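Local atomic coordinates of Rx protein (Solanum tuberosum, PDB entry 4M70), a protein that probably guards potato cells against pathogens carrying a matching avirulence factor, as an NB-LRR resistance protein whose amino-terminal coiled-coil domain is described here. Residues Lys36-Ile41 against Ser109-Trp114; Arg78-Ala83 against Glu87-Ala92. One frame throughout, in Å; residues are numbered along the deposited sequence.

How the contacts relate
Both contacts use helix 86-119, which takes part near its start in contact 2 and further along in contact 1, within this coiled-coil domain of an NB-LRR protein. Contact 2 pairs its start with the end of helix 56-81; contact 1 pairs a later part of it with helix 29-42. The centres lie about 31 Å apart, the nearest atoms about 21 Å, and they fall on opposite sides of the chain's centre. Along the sequence contact 2 is nested inside the loop closed by contact 1. Neighbouring helices are thus joined by a short connection, while helices far apart in sequence meet near the other end of an elongated, all-helical bundle.

Contact 1 of 2, residues Lys36-Ile41 against Ser109-Trp114; sequences KSLRAI and STVKQW
V111 projects from helix 86-119 toward helix 29-42 and meets L38 and I41, one turn apart on that helix. At its CB the nearest atom of the facing segment is already a methyl, L38 CD2, 4.4 Å from V111 CB. The side chain then forks. Its CG1 stands anti to the backbone N (chi1 166°), which carries this branch between the two partners: V111 CG1 lies 3.7 Å from I41 CG2 and a looser 4.3 Å from L38 CD2. The other branch does less, V111 CG2 remaining 4.6 Å from L38 CD2. On the I41 side the methyl that answers is also the branch anti to its backbone N, and the two beta-branched side chains meet at a slant. No hydrogen bond spans the segments, and the 7.2 Å between the CA atoms of L38 and V111 is bridged by methyls. This is interhelical packing in a helical bundle, between helices that run in roughly the same direction. Helices 4-24 and 56-81 flank the pair: R39 turns away to the former, where its NH1 bonds T11 OG1, and T110 and W114 touch the latter. L38 also touches I107 and D108, about a turn before V111, and I41 touches M115, a turn after.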
loop_
_atom_site.group_PDB
_atom_site.type_symbol
_atom_site.label_atom_id
_atom_site.label_comp_id
_atom_site.label_asym_id
_atom_site.label_seq_id
_atom_site.Cartn_x
_atom_site.Cartn_y
_atom_site.Cartn_z
ATOM N N LYS A 36 -2.277 -8.562 -5.923
ATOM C CA LYS A 36 -2.165 -9.850 -6.590
ATOM C C LYS A 36 -2.241 -9.660 -8.096
ATOM O O LYS A 36 -1.459 -10.243 -8.847
ATOM C CB LYS A 36 -3.274 -10.784 -6.106
ATOM C CG LYS A 36 -3.136 -12.231 -6.558
ATOM C CD LYS A 36 -4.155 -13.107 -5.852
ATOM C CE LYS A 36 -4.062 -14.552 -6.303
ATOM N NZ LYS A 36 -4.985 -15.427 -5.520
ATOM N N SER A 37 -3.204 -8.855 -8.532
ATOM C CA SER A 37 -3.378 -8.575 -9.952
ATOM C C SER A 37 -2.157 -7.879 -10.567
ATOM O O SER A 37 -1.687 -8.255 -11.654
ATOM C CB SER A 37 -4.631 -7.728 -10.159
ATOM O OG SER A 37 -4.851 -7.469 -11.532
ATOM N N LEU A 38 -1.616 -6.894 -9.851
ATOM C CA LEU A 38 -0.436 -6.189 -10.337
ATOM C C LEU A 38 0.765 -7.134 -10.407
ATOM O O LEU A 38 1.589 -7.057 -11.335
ATOM C CB LEU A 38 -0.131 -4.985 -9.440
ATOM C CG LEU A 38 -1.110 -3.810 -9.533
ATOM C CD1 LEU A 38 -0.935 -2.847 -8.368
ATOM C CD2 LEU A 38 -0.950 -3.080 -10.863
ATOM N N ARG A 39 0.844 -8.042 -9.435
ATOM C CA ARG A 39 1.941 -8.996 -9.384
ATOM C C ARG A 39 1.818 -9.929 -10.581
ATOM O O ARG A 39 2.814 -10.277 -11.223
ATOM C CB ARG A 39 1.887 -9.808 -8.089
ATOM C CG ARG A 39 3.067 -10.755 -7.902
ATOM C CD ARG A 39 2.872 -11.732 -6.740
ATOM N NE ARG A 39 1.748 -12.640 -6.986
ATOM C CZ ARG A 39 1.363 -13.611 -6.163
ATOM N NH1 ARG A 39 2.021 -13.833 -5.033
ATOM N NH2 ARG A 39 0.330 -14.378 -6.481
ATOM N N ALA A 40 0.579 -10.321 -10.869
ATOM C CA ALA A 40 0.271 -11.154 -12.022
ATOM C C ALA A 40 0.744 -10.486 -13.300
ATOM O O ALA A 40 1.244 -11.140 -14.216
ATOM C CB ALA A 40 -1.216 -11.470 -12.084
ATOM N N ILE A 41 0.584 -9.168 -13.348
ATOM C CA ILE A 41 1.067 -8.407 -14.489
ATOM C C ILE A 41 2.586 -8.478 -14.588
ATOM O O ILE A 41 3.123 -8.684 -15.679
ATOM C CB ILE A 41 0.596 -6.954 -14.437
ATOM C CG1 ILE A 41 -0.881 -6.883 -14.812
ATOM C CG2 ILE A 41 1.396 -6.098 -15.390
ATOM C CD1 ILE A 41 -1.433 -5.503 -14.721
ATOM N N SER A 109 1.593 2.783 -10.556
ATOM C CA SER A 109 2.333 3.675 -11.446
ATOM C C SER A 109 3.614 3.024 -11.974
ATOM O O SER A 109 3.890 3.036 -13.186
ATOM C CB SER A 109 2.654 4.982 -10.716
ATOM O OG SER A 109 3.545 5.785 -11.465
ATOM N N THR A 110 4.373 2.421 -11.062
ATOM C CA THR A 110 5.639 1.800 -11.427
ATOM C C THR A 110 5.439 0.611 -12.362
ATOM O O THR A 110 6.228 0.401 -13.276
ATOM C CB THR A 110 6.438 1.354 -10.184
ATOM O OG1 THR A 110 6.583 2.459 -9.281
ATOM C CG2 THR A 110 7.819 0.853 -10.591
ATOM N N VAL A 111 4.384 -0.164 -12.136
ATOM C CA VAL A 111 4.111 -1.328 -12.975
ATOM C C VAL A 111 3.660 -0.913 -14.377
ATOM O O VAL A 111 4.015 -1.560 -15.369
ATOM C CB VAL A 111 3.071 -2.270 -12.318
ATOM C CG1 VAL A 111 2.541 -3.285 -13.317
ATOM C CG2 VAL A 111 3.689 -2.993 -11.130
ATOM N N LYS A 112 2.897 0.175 -14.467
ATOM C CA LYS A 112 2.509 0.695 -15.781
ATOM C C LYS A 112 3.725 1.208 -16.560
ATOM O O LYS A 112 3.889 0.923 -17.759
ATOM C CB LYS A 112 1.446 1.786 -15.634
ATOM C CG LYS A 112 0.067 1.232 -15.293
ATOM C CD LYS A 112 -0.920 2.332 -14.935
ATOM C CE LYS A 112 -2.268 1.741 -14.576
ATOM N NZ LYS A 112 -3.195 2.761 -14.008
ATOM N N GLN A 113 4.599 1.927 -15.862
ATOM C CA GLN A 113 5.859 2.361 -16.460
ATOM C C GLN A 113 6.691 1.149 -16.889
ATOM O O GLN A 113 7.373 1.172 -17.915
ATOM C CB GLN A 113 6.646 3.255 -15.499
ATOM C CG GLN A 113 7.947 3.793 -16.083
ATOM C CD GLN A 113 8.674 4.729 -15.137
ATOM O OE1 GLN A 113 8.190 5.028 -14.045
ATOM N NE2 GLN A 113 9.846 5.197 -15.553
ATOM N N TRP A 114 6.629 0.101 -16.076
ATOM C CA TRP A 114 7.313 -1.158 -16.333
ATOM C C TRP A 114 6.822 -1.733 -17.656
ATOM O O TRP A 114 7.611 -2.252 -18.440
ATOM C CB TRP A 114 7.046 -2.132 -15.183
ATOM C CG TRP A 114 7.785 -3.436 -15.262
ATOM C CD1 TRP A 114 7.516 -4.487 -16.089
ATOM C CD2 TRP A 114 8.908 -3.831 -14.462
ATOM N NE1 TRP A 114 8.409 -5.508 -15.859
ATOM C CE2 TRP A 114 9.273 -5.130 -14.862
ATOM C CE3 TRP A 114 9.642 -3.209 -13.445
ATOM C CZ2 TRP A 114 10.345 -5.820 -14.285
ATOM C CZ3 TRP A 114 10.704 -3.895 -12.872
ATOM C CH2 TRP A 114 11.044 -5.184 -13.294
#

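Contact 2 of 2, residues Arg78-Ala83 against Glu87-Ala92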
loop_
_atom_site.group_PDB
_atom_site.type_symbol
_atom_site.label_atom_id
_atom_site.label_comp_id
_atom_site.label_asym_id
_atom_site.label_seq_id
_atom_site.Cartn_x
_atom_site.Cartn_y
_atom_site.Cartn_z
ATOM N N ARG A 78 0.053 -3.355 15.064
ATOM C CA ARG A 78 0.437 -3.439 16.470
ATOM C C ARG A 78 -0.260 -2.345 17.278
ATOM O O ARG A 78 -0.708 -2.586 18.401
ATOM C CB ARG A 78 1.956 -3.353 16.648
ATOM C CG ARG A 78 2.710 -4.628 16.288
ATOM C CD ARG A 78 4.148 -4.591 16.800
ATOM N NE ARG A 78 4.966 -3.577 16.134
ATOM C CZ ARG A 78 5.630 -3.783 14.999
ATOM N NH1 ARG A 78 5.571 -4.964 14.394
ATOM N NH2 ARG A 78 6.351 -2.810 14.464
ATOM N N ASN A 79 -0.372 -1.151 16.699
ATOM C CA ASN A 79 -1.092 -0.067 17.366
ATOM C C ASN A 79 -2.584 -0.368 17.548
ATOM O O ASN A 79 -3.184 0.051 18.538
ATOM C CB ASN A 79 -0.876 1.268 16.644
ATOM C CG ASN A 79 0.543 1.795 16.802
ATOM O OD1 ASN A 79 1.275 1.381 17.699
ATOM N ND2 ASN A 79 0.937 2.715 15.928
ATOM N N VAL A 80 -3.170 -1.108 16.605
ATOM C CA VAL A 80 -4.554 -1.574 16.732
ATOM C C VAL A 80 -4.675 -2.560 17.894
ATOM O O VAL A 80 -5.626 -2.500 18.678
ATOM C CB VAL A 80 -5.080 -2.243 15.429
ATOM C CG1 VAL A 80 -6.324 -3.084 15.710
ATOM C CG2 VAL A 80 -5.382 -1.201 14.362
ATOM N N PHE A 81 -3.709 -3.469 18.003
ATOM C CA PHE A 81 -3.717 -4.435 19.100
ATOM C C PHE A 81 -3.654 -3.733 20.450
ATOM O O PHE A 81 -4.311 -4.142 21.405
ATOM C CB PHE A 81 -2.555 -5.422 18.965
ATOM C CG PHE A 81 -2.490 -6.446 20.068
ATOM C CD1 PHE A 81 -1.675 -6.238 21.173
ATOM C CD2 PHE A 81 -3.230 -7.619 19.997
ATOM C CE1 PHE A 81 -1.603 -7.175 22.195
ATOM C CE2 PHE A 81 -3.164 -8.564 21.020
ATOM C CZ PHE A 81 -2.350 -8.338 22.117
ATOM N N LEU A 82 -2.871 -2.665 20.515
ATOM C CA LEU A 82 -2.643 -1.955 21.761
ATOM C C LEU A 82 -3.726 -0.919 22.038
ATOM O O LEU A 82 -3.692 -0.249 23.071
ATOM C CB LEU A 82 -1.270 -1.283 21.733
ATOM C CG LEU A 82 -0.065 -2.227 21.704
ATOM C CD1 LEU A 82 1.231 -1.451 21.482
ATOM C CD2 LEU A 82 0.012 -3.049 22.984
ATOM N N ALA A 83 -4.675 -0.781 21.113
ATOM C CA ALA A 83 -5.704 0.248 21.229
ATOM C C ALA A 83 -6.488 0.138 22.533
ATOM O O ALA A 83 -7.080 -0.898 22.838
ATOM C CB ALA A 83 -6.650 0.187 20.040
ATOM N N GLU A 87 -10.767 6.048 19.661
ATOM C CA GLU A 87 -9.951 7.008 18.913
ATOM C C GLU A 87 -8.617 6.424 18.452
ATOM O O GLU A 87 -8.225 6.588 17.293
ATOM C CB GLU A 87 -9.697 8.269 19.747
ATOM C CG GLU A 87 -8.720 9.240 19.084
ATOM C CD GLU A 87 -8.455 10.488 19.907
ATOM O OE1 GLU A 87 -9.170 10.712 20.906
ATOM O OE2 GLU A 87 -7.536 11.253 19.545
ATOM N N GLU A 88 -7.929 5.737 19.361
ATOM C CA GLU A 88 -6.626 5.149 19.062
ATOM C C GLU A 88 -6.794 4.092 17.975
ATOM O O GLU A 88 -6.011 4.016 17.012
ATOM C CB GLU A 88 -6.033 4.520 20.328
ATOM C CG GLU A 88 -5.537 5.520 21.376
ATOM C CD GLU A 88 -5.062 4.846 22.659
ATOM O OE1 GLU A 88 -5.382 3.656 22.869
ATOM O OE2 GLU A 88 -4.374 5.511 23.463
ATOM N N ARG A 89 -7.853 3.305 18.132
ATOM C CA ARG A 89 -8.208 2.253 17.193
ATOM C C ARG A 89 -8.447 2.803 15.793
ATOM O O ARG A 89 -7.861 2.326 14.811
ATOM C CB ARG A 89 -9.470 1.538 17.678
ATOM C CG ARG A 89 -9.812 0.273 16.917
ATOM C CD ARG A 89 -11.062 -0.386 17.481
ATOM N NE ARG A 89 -11.417 -1.591 16.736
ATOM C CZ ARG A 89 -10.845 -2.776 16.922
ATOM N NH1 ARG A 89 -9.891 -2.922 17.833
ATOM N NH2 ARG A 89 -11.228 -3.818 16.198
ATOM N N SER A 90 -9.305 3.814 15.710
ATOM C CA SER A 90 -9.650 4.397 14.421
ATOM C C SER A 90 -8.458 5.066 13.753
ATOM O O SER A 90 -8.278 4.949 12.544
ATOM C CB SER A 90 -10.805 5.392 14.561
ATOM O OG SER A 90 -10.392 6.567 15.239
ATOM N N ARG A 91 -7.656 5.777 14.539
ATOM C CA ARG A 91 -6.463 6.416 14.000
ATOM C C ARG A 91 -5.527 5.368 13.394
ATOM O O ARG A 91 -5.001 5.559 12.292
ATOM C CB ARG A 91 -5.761 7.260 15.067
ATOM C CG ARG A 91 -4.453 7.897 14.621
ATOM C CD ARG A 91 -3.845 8.687 15.767
ATOM N NE ARG A 91 -4.717 9.795 16.156
ATOM C CZ ARG A 91 -4.439 10.677 17.115
ATOM N NH1 ARG A 91 -3.302 10.590 17.793
ATOM N NH2 ARG A 91 -5.298 11.649 17.396
ATOM N N ALA A 92 -5.324 4.264 14.111
ATOM C CA ALA A 92 -4.469 3.193 13.590
ATOM C C ALA A 92 -5.020 2.535 12.310
ATOM O O ALA A 92 -4.271 2.313 11.340
ATOM C CB ALA A 92 -4.209 2.148 14.668
#
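The carbonyl oxygen of E87 is gripped twice, by S90 OG at 3.0 Å from E87 O and by R91 N at 2.9 Å from E87 O. Both donors approach the same face of the carbonyl; the hydroxyl makes a C=O···O angle of 114° and sits 32° from the carbonyl plane. These bonds belong to the first turn of helix 86-119, whose other side faces the end of helix 56-81. Beyond the helix end at F81, A83 (psi 123°) turns the chain away from the helical path and lays its methyl against the opposite backbone, A83 CB lying 3.8 Å from R89 CA. E88 extends beside it, E88 OE1 passing 3.7 Å from A83 C on its way to a hydrogen bond with Q84 N, while E88 N is bonded by N85 OD1. Deeper in, the small A92 packs closely: its CB meets V80 CG2 at 3.6 Å, and N79 CB lies 4.0 Å from A92 CB. The second valine methyl, V80 CG1, comes obliquely to R89 NH1 at 4.2 Å. V80 also touches T24 of helix 4-24, so the contact continues into a third helix. Two sequence-adjacent antiparallel helices joined by a short connection, with Q84 and N85 bonded to E88 in the following turn, make an alpha-alpha hairpin.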